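Local atomic coordinates of putative cellulase CEL6 (Mycobacterium tuberculosis, PDB entry 1UP3), a protein that probably hydrolyses internal beta-1,4-glycosidic bonds of cellulose, as an endoglucanase of glycoside hydrolase family 6. Residues K8-D13 and P245-A250; M19-N24 and G278-Q283; P112-V117 and A256-K261. All blocks are in the same frame, centred on the assembly; numbering follows the deposited sequence. Where two conformers were deposited one is given.

Contact 1 of 3, residues K8-D13 and P245-A250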
# COMPACT_ATOMS: atom_id res chain seq x y z
N LYS A 8 2.70 -13.48 13.53
CA LYS A 8 3.82 -13.96 12.71
C LYS A 8 4.51 -12.90 11.93
O LYS A 8 3.94 -11.83 11.70
CB LYS A 8 3.39 -15.11 11.82
CG LYS A 8 2.36 -14.76 10.87
CD LYS A 8 1.70 -16.02 10.30
CE LYS A 8 0.44 -15.69 9.56
NZ LYS A 8 -0.59 -15.15 10.52
N PRO A 9 5.75 -13.16 11.52
CA PRO A 9 6.47 -12.13 10.81
C PRO A 9 5.83 -11.84 9.46
O PRO A 9 5.16 -12.69 8.91
CB PRO A 9 7.87 -12.69 10.64
CG PRO A 9 7.71 -14.16 10.74
CD PRO A 9 6.55 -14.40 11.68
N PHE A 10 6.05 -10.62 8.96
CA PHE A 10 5.62 -10.28 7.63
C PHE A 10 6.57 -10.94 6.61
O PHE A 10 7.78 -11.07 6.82
CB PHE A 10 5.57 -8.76 7.45
CG PHE A 10 4.59 -8.09 8.39
CD1 PHE A 10 3.25 -8.33 8.27
CD2 PHE A 10 5.05 -7.27 9.42
CE1 PHE A 10 2.34 -7.75 9.13
CE2 PHE A 10 4.13 -6.70 10.32
CZ PHE A 10 2.80 -6.95 10.18
N TYR A 11 6.00 -11.35 5.48
CA TYR A 11 6.75 -12.08 4.45
C TYR A 11 7.74 -11.22 3.69
O TYR A 11 7.38 -10.17 3.18
CB TYR A 11 5.76 -12.68 3.48
CG TYR A 11 6.33 -13.54 2.37
CD1 TYR A 11 7.16 -14.61 2.63
CD2 TYR A 11 5.98 -13.31 1.05
CE1 TYR A 11 7.65 -15.43 1.58
CE2 TYR A 11 6.47 -14.08 0.04
CZ TYR A 11 7.30 -15.14 0.31
OH TYR A 11 7.79 -15.91 -0.74
N VAL A 12 8.98 -11.70 3.62
CA VAL A 12 10.01 -11.08 2.79
C VAL A 12 9.96 -11.76 1.41
O VAL A 12 10.22 -12.98 1.30
CB VAL A 12 11.34 -11.23 3.43
CG1 VAL A 12 12.43 -10.67 2.49
CG2 VAL A 12 11.37 -10.53 4.79
N ASP A 13 9.66 -10.98 0.38
CA ASP A 13 9.59 -11.46 -1.00
C ASP A 13 11.01 -11.82 -1.47
O ASP A 13 11.87 -10.93 -1.59
CB ASP A 13 9.02 -10.34 -1.86
CG ASP A 13 8.87 -10.73 -3.32
OD1 ASP A 13 9.36 -11.81 -3.72
OD2 ASP A 13 8.35 -9.91 -4.14
N PRO A 245 8.87 -2.72 9.55
CA PRO A 245 7.52 -3.25 9.84
C PRO A 245 7.43 -3.92 11.20
O PRO A 245 8.32 -4.69 11.61
CB PRO A 245 7.25 -4.19 8.66
CG PRO A 245 8.11 -3.64 7.56
CD PRO A 245 9.33 -3.12 8.21
N THR A 246 6.34 -3.63 11.90
CA THR A 246 6.14 -4.06 13.28
C THR A 246 4.70 -3.88 13.73
O THR A 246 3.99 -3.01 13.22
CB THR A 246 7.09 -3.32 14.25
OG1 THR A 246 6.96 -3.85 15.59
CG2 THR A 246 6.77 -1.83 14.37
N THR A 247 4.27 -4.67 14.71
CA THR A 247 3.00 -4.41 15.38
C THR A 247 3.18 -3.67 16.70
O THR A 247 2.19 -3.34 17.36
CB THR A 247 2.19 -5.69 15.63
OG1 THR A 247 2.99 -6.61 16.40
CG2 THR A 247 1.86 -6.38 14.32
N ALA A 248 4.41 -3.36 17.09
CA ALA A 248 4.64 -2.58 18.30
C ALA A 248 4.52 -1.11 17.97
O ALA A 248 5.51 -0.41 17.81
CB ALA A 248 6.02 -2.91 18.92
N THR A 249 3.29 -0.62 17.89
CA THR A 249 3.03 0.74 17.47
C THR A 249 2.67 1.63 18.64
O THR A 249 2.42 1.15 19.77
CB THR A 249 1.84 0.82 16.54
OG1 THR A 249 0.67 0.39 17.25
CG2 THR A 249 1.95 -0.13 15.37
N ALA A 250 2.59 2.92 18.34
CA ALA A 250 2.32 3.96 19.33
C ALA A 250 0.92 4.54 19.20
O ALA A 250 0.59 5.56 19.82
CB ALA A 250 3.41 5.08 19.28

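Contact 2 of 3, residues M19-N24 and G278-Q283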
# COMPACT_ATOMS: atom_id res chain seq x y z
N MET A 19 15.92 -7.47 -3.82
CA MET A 19 16.69 -8.68 -3.55
C MET A 19 17.57 -9.02 -4.75
O MET A 19 18.72 -9.38 -4.58
CB MET A 19 15.75 -9.86 -3.19
CG MET A 19 16.49 -11.10 -2.82
SD MET A 19 17.35 -10.94 -1.26
CE MET A 19 16.05 -11.07 -0.13
N VAL A 20 17.04 -8.86 -5.95
CA VAL A 20 17.82 -9.09 -7.17
C VAL A 20 19.02 -8.13 -7.20
O VAL A 20 20.16 -8.56 -7.40
CB VAL A 20 16.96 -8.96 -8.41
CG1 VAL A 20 17.84 -8.91 -9.69
CG2 VAL A 20 16.00 -10.14 -8.47
N ALA A 21 18.79 -6.84 -6.93
CA ALA A 21 19.89 -5.88 -6.83
C ALA A 21 20.90 -6.25 -5.75
O ALA A 21 22.10 -6.14 -5.94
CB ALA A 21 19.38 -4.46 -6.64
N ALA A 22 20.42 -6.67 -4.58
CA ALA A 22 21.32 -6.94 -3.45
C ALA A 22 22.22 -8.14 -3.76
O ALA A 22 23.39 -8.17 -3.38
CB ALA A 22 20.51 -7.21 -2.21
N ARG A 23 21.65 -9.12 -4.44
CA ARG A 23 22.39 -10.32 -4.82
C ARG A 23 23.39 -10.08 -5.95
O ARG A 23 24.44 -10.75 -6.02
CB ARG A 23 21.46 -11.45 -5.19
CG ARG A 23 20.74 -12.02 -3.98
CD ARG A 23 19.97 -13.28 -4.30
NE ARG A 23 18.59 -12.98 -4.62
CZ ARG A 23 17.80 -13.71 -5.42
NH1 ARG A 23 18.26 -14.81 -6.01
NH2 ARG A 23 16.54 -13.31 -5.64
N ASN A 24 23.11 -9.10 -6.80
CA ASN A 24 23.97 -8.75 -7.94
C ASN A 24 25.08 -7.76 -7.57
O ASN A 24 26.10 -7.66 -8.28
CB ASN A 24 23.15 -8.13 -9.05
CG ASN A 24 22.51 -9.15 -9.96
OD1 ASN A 24 23.16 -10.10 -10.42
ND2 ASN A 24 21.23 -8.91 -10.28
N GLY A 278 7.14 2.87 -10.59
CA GLY A 278 7.26 1.47 -10.24
C GLY A 278 8.57 0.77 -10.60
O GLY A 278 8.84 -0.34 -10.11
N ARG A 279 9.38 1.42 -11.43
CA ARG A 279 10.67 0.88 -11.81
C ARG A 279 11.63 1.01 -10.62
O ARG A 279 11.80 2.08 -10.05
CB ARG A 279 11.22 1.67 -13.01
CG ARG A 279 12.69 1.56 -13.23
CD ARG A 279 13.18 0.43 -14.12
NE ARG A 279 12.17 -0.32 -14.86
CZ ARG A 279 11.48 0.13 -15.91
NH1 ARG A 279 11.64 1.37 -16.35
NH2 ARG A 279 10.59 -0.66 -16.50
N PHE A 280 12.29 -0.09 -10.28
CA PHE A 280 13.26 -0.08 -9.20
C PHE A 280 14.54 0.62 -9.62
O PHE A 280 15.11 0.35 -10.69
CB PHE A 280 13.61 -1.52 -8.76
CG PHE A 280 14.49 -1.56 -7.58
CD1 PHE A 280 13.98 -1.41 -6.30
CD2 PHE A 280 15.86 -1.73 -7.72
CE1 PHE A 280 14.81 -1.44 -5.18
CE2 PHE A 280 16.70 -1.75 -6.58
CZ PHE A 280 16.19 -1.60 -5.33
N VAL A 281 15.03 1.49 -8.75
CA VAL A 281 16.24 2.26 -8.97
C VAL A 281 17.15 2.00 -7.78
O VAL A 281 16.89 2.49 -6.67
CB VAL A 281 15.96 3.77 -9.08
CG1 VAL A 281 17.23 4.55 -9.40
CG2 VAL A 281 14.90 4.02 -10.10
N SER A 282 18.24 1.26 -7.98
CA SER A 282 19.11 0.94 -6.84
C SER A 282 19.56 2.18 -6.08
O SER A 282 19.64 2.19 -4.85
CB SER A 282 20.35 0.12 -7.24
OG SER A 282 19.99 -1.20 -7.55
N GLN A 283 19.94 3.24 -6.80
CA GLN A 283 20.40 4.47 -6.19
C GLN A 283 19.36 5.06 -5.24
O GLN A 283 19.71 5.60 -4.21
CB GLN A 283 20.78 5.52 -7.26
CG GLN A 283 21.34 6.80 -6.66
CD GLN A 283 22.71 6.58 -6.15
OE1 GLN A 283 23.59 6.19 -6.93
NE2 GLN A 283 22.93 6.75 -4.84

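Contact 3 of 3, residues P112-V117 and A256-K261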
# COMPACT_ATOMS: atom_id res chain seq x y z
N PRO A 112 -4.36 -16.84 5.02
CA PRO A 112 -4.01 -15.58 5.68
C PRO A 112 -3.41 -14.59 4.69
O PRO A 112 -2.58 -14.96 3.86
CB PRO A 112 -2.93 -15.98 6.69
CG PRO A 112 -3.17 -17.38 6.90
CD PRO A 112 -3.57 -17.95 5.59
N ALA A 113 -3.86 -13.34 4.75
CA ALA A 113 -3.29 -12.28 3.92
C ALA A 113 -3.67 -10.94 4.52
O ALA A 113 -4.73 -10.80 5.15
CB ALA A 113 -3.76 -12.36 2.44
N THR A 114 -2.81 -9.97 4.31
CA THR A 114 -3.10 -8.57 4.57
C THR A 114 -3.28 -7.89 3.21
O THR A 114 -2.44 -8.09 2.33
CB THR A 114 -1.94 -7.98 5.34
OG1 THR A 114 -1.80 -8.63 6.60
CG2 THR A 114 -2.13 -6.47 5.64
N ILE A 115 -4.40 -7.20 3.01
CA ILE A 115 -4.73 -6.61 1.72
C ILE A 115 -4.90 -5.13 1.90
O ILE A 115 -5.71 -4.71 2.72
CB ILE A 115 -6.01 -7.20 1.11
CG1 ILE A 115 -6.01 -8.74 1.17
CG2 ILE A 115 -6.19 -6.69 -0.34
CD1 ILE A 115 -4.92 -9.42 0.38
N ILE A 116 -4.12 -4.36 1.14
CA ILE A 116 -4.22 -2.91 1.07
C ILE A 116 -5.02 -2.59 -0.21
O ILE A 116 -4.58 -2.86 -1.33
CB ILE A 116 -2.85 -2.26 1.01
CG1 ILE A 116 -1.91 -2.76 2.14
CG2 ILE A 116 -3.00 -0.74 0.97
CD1 ILE A 116 -2.45 -2.46 3.50
N VAL A 117 -6.22 -2.05 -0.04
CA VAL A 117 -7.15 -1.86 -1.16
C VAL A 117 -7.00 -0.44 -1.73
O VAL A 117 -7.40 0.56 -1.10
CB VAL A 117 -8.61 -2.06 -0.73
CG1 VAL A 117 -9.57 -1.90 -1.91
CG2 VAL A 117 -8.81 -3.40 -0.08
N ALA A 256 -0.33 -1.89 12.76
CA ALA A 256 1.05 -2.07 12.33
C ALA A 256 1.62 -0.87 11.64
O ALA A 256 0.89 -0.07 11.05
CB ALA A 256 1.17 -3.27 11.34
N TYR A 257 2.94 -0.79 11.67
CA TYR A 257 3.74 -0.05 10.69
C TYR A 257 4.15 -1.05 9.62
O TYR A 257 4.62 -2.13 9.96
CB TYR A 257 4.99 0.58 11.31
CG TYR A 257 4.77 1.43 12.53
CD1 TYR A 257 3.57 2.07 12.76
CD2 TYR A 257 5.79 1.58 13.47
CE1 TYR A 257 3.38 2.86 13.92
CE2 TYR A 257 5.62 2.33 14.60
CZ TYR A 257 4.41 2.96 14.83
OH TYR A 257 4.20 3.69 15.95
N LEU A 258 3.88 -0.74 8.36
CA LEU A 258 4.23 -1.61 7.23
C LEU A 258 5.07 -0.86 6.23
O LEU A 258 5.03 0.38 6.18
CB LEU A 258 2.98 -2.15 6.51
CG LEU A 258 2.01 -3.00 7.34
CD1 LEU A 258 0.78 -3.31 6.50
CD2 LEU A 258 2.69 -4.27 7.89
N TRP A 259 5.80 -1.60 5.41
CA TRP A 259 6.40 -0.95 4.22
C TRP A 259 5.52 -1.34 3.04
O TRP A 259 5.58 -2.48 2.58
CB TRP A 259 7.85 -1.38 4.00
CG TRP A 259 8.82 -0.76 4.94
CD1 TRP A 259 8.54 -0.06 6.11
CD2 TRP A 259 10.24 -0.78 4.82
NE1 TRP A 259 9.72 0.29 6.72
CE2 TRP A 259 10.77 -0.10 5.93
CE3 TRP A 259 11.12 -1.28 3.86
CZ2 TRP A 259 12.15 0.05 6.14
CZ3 TRP A 259 12.50 -1.11 4.06
CH2 TRP A 259 12.98 -0.45 5.19
N ILE A 260 4.61 -0.45 2.65
CA ILE A 260 3.66 -0.73 1.58
C ILE A 260 4.30 -0.39 0.24
O ILE A 260 4.52 -1.27 -0.60
CB ILE A 260 2.30 -0.05 1.88
CG1 ILE A 260 1.79 -0.57 3.22
CG2 ILE A 260 1.31 -0.39 0.72
CD1 ILE A 260 0.52 0.04 3.70
N LYS A 261 4.65 0.88 0.05
CA LYS A 261 5.55 1.26 -1.02
C LYS A 261 6.87 0.51 -0.85
O LYS A 261 7.31 0.30 0.27
CB LYS A 261 5.79 2.77 -0.96
CG LYS A 261 6.93 3.33 -1.81
CD LYS A 261 6.56 3.38 -3.24
CE LYS A 261 7.77 3.83 -4.07
NZ LYS A 261 7.35 4.22 -5.43

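Contact 1 of 3, residues K8-D13 and P245-A250
The ring of Phe10 leans with one long side against the loop segment Pro245 to Thr247, and three neighbouring ring atoms meet three consecutive residues. CD2 of Phe10 lies 3.9 Å from CB of Pro245, the closest approach of the contact, and the two side chains are slanted against each other rather than stacked. Further round the ring, CE2 of Phe10 comes 4.1 Å from the backbone N of Thr246, which sits at the ring edge, near its plane. CZ of Phe10 ends 4.3 Å from the methyl CG2 of Thr247, again at a slant. Phe10 gets there because its CG stands anti to the carbonyl carbon and beside the backbone N (chi1 -61°). It supplies 68 of the 125 Å² buried, and no hydrogen bond joins the two segments, so the contact is essentially apolar. The receiving loop has a shape of its own: Thr246 OG1, on a side chain that leaves away from Phe10, accepts a nearly straight bond (165°) from Ala248 N at 3.0 Å, an ST turn, and Ala248 centres an inverse gamma turn. Backbone bonds join Pro9 and Tyr11 to Met70, just before strand 72-75, and Thr246 to Tyr257 of strand 254-258. Phe10 also packs on Leu258 of that strand, while Tyr11 rests on Ala63 and Ala64 of helix 50-66.

Contact 2 of 3, residues M19-N24 and G278-Q283
Ala21 and Ser282 bring the two backbones closest, with CA atoms 6.9 Å apart. Residues 19-24 form the end of helix 17-24, where Arg23 N bonds to Met19 O at 2.9 Å. Residues 278-281 are extended or turning, with Val281 at the N-cap position, and helix 282-291 starts at Ser282. The end of one helix thus faces the start of another, and no hydrogen bond crosses between them. Both helices lie outside the sheet of the family 6 catalytic domain: one precedes its first strand, 42-44, and the other follows its seventh, 254-258, so the contact brings the two ends of the chain's fold together at the surface. The methyl group of Ala21 points at the partner and touches two side chains. Its CB is 3.4 Å from OG of Ser282, a close but non-bonding approach, and 3.8 Å from CE2 of Phe280, which it meets obliquely. With CG anti to the backbone N (chi1 -174°), the Phe280 ring reaches Ala21 through CE2, and it also packs on Ala17 and Ala18, one turn earlier on the same helix. Ala21 additionally touches Leu32 of helix 30-36, while backbone bonds tie Gly278 and Arg279 to Ser266.

Contact 3 of 3, residues P112-V117 and A256-K261
Inside the distorted barrel of the family 6 fold, Ile116 of strand 113-117 and Ile260, just past the end of strand 254-258, meet across the interior. These are the third and seventh strands of the parallel sheet and are not neighbours in it: no hydrogen bond joins the segments, and their CA atoms are 10.5 Å apart at Thr114 and Leu258. Further along, CA of Ile116 and CA of Ile260 are only 8.2 Å apart, so the chains converge in the direction in which both strands run. Alternate residues do the touching, Thr114 and Ile116 from one side, Leu258 and Ile260 from the other. The two isoleucines reach tip to tip, CD1 of Ile116 lying 3.9 Å from CD1 of Ile260. Their outer torsions differ: Ile260 is extended, with CD1 anti to its CA (chi2 177°), whereas Ile116 folds its CD1 back (chi2 -61°). The tip of Ile260, CD1, also lies 4.0 Å from CG1 of Ile116. One level back, CD1 of Leu258 comes more loosely against two partners, 4.4 Å from CG2 of Thr114 and 4.5 Å from CD1 of Ile116. All four residues are buried, and Thr74, Tyr156 and Val215 of other strands pack around them. The backbone at Ile260 is held by polar side chains: Asp217 accepts from the amides of Ile260 and Lys261, while Ser41 OG and Trp43 NE1 bond to Ile260 O, which ties the chain just past strand 254-258 to the start of strand 42-44, the other outermost strand. The side chain of Ile260 is about 10 Å from a bound beta-D-glucopyranose. Inward-facing aliphatic side chains that fill the barrel beneath a sugar-binding cleft at the C-terminal ends of the strands are characteristic of this parallel alpha/beta barrel architecture.

In the fold
Along the chain the segments come in the order 8-13, 19-24, 112-117, 245-250, 256-261 and 278-283. Contacts 1 and 2 therefore interleave, as do contacts 1 and 3, while contact 3 is nested within the loop closed by contact 2. Contacts 1 and 3 are neighbours, their centres 9 Å apart, and touch through strand 254-258, where Ala250 N lies 3.0 Å from Tyr257 OH, a probable hydrogen bond. Contact 2, like contact 1 at the surface, lies further off, its centre about 22 Å from that of contact 1 and 21 Å from that of contact 3. Contacts 1 and 2 join the chain's early residues to its late ones, and contact 3 joins the third strand to the seventh across the buried barrel interior.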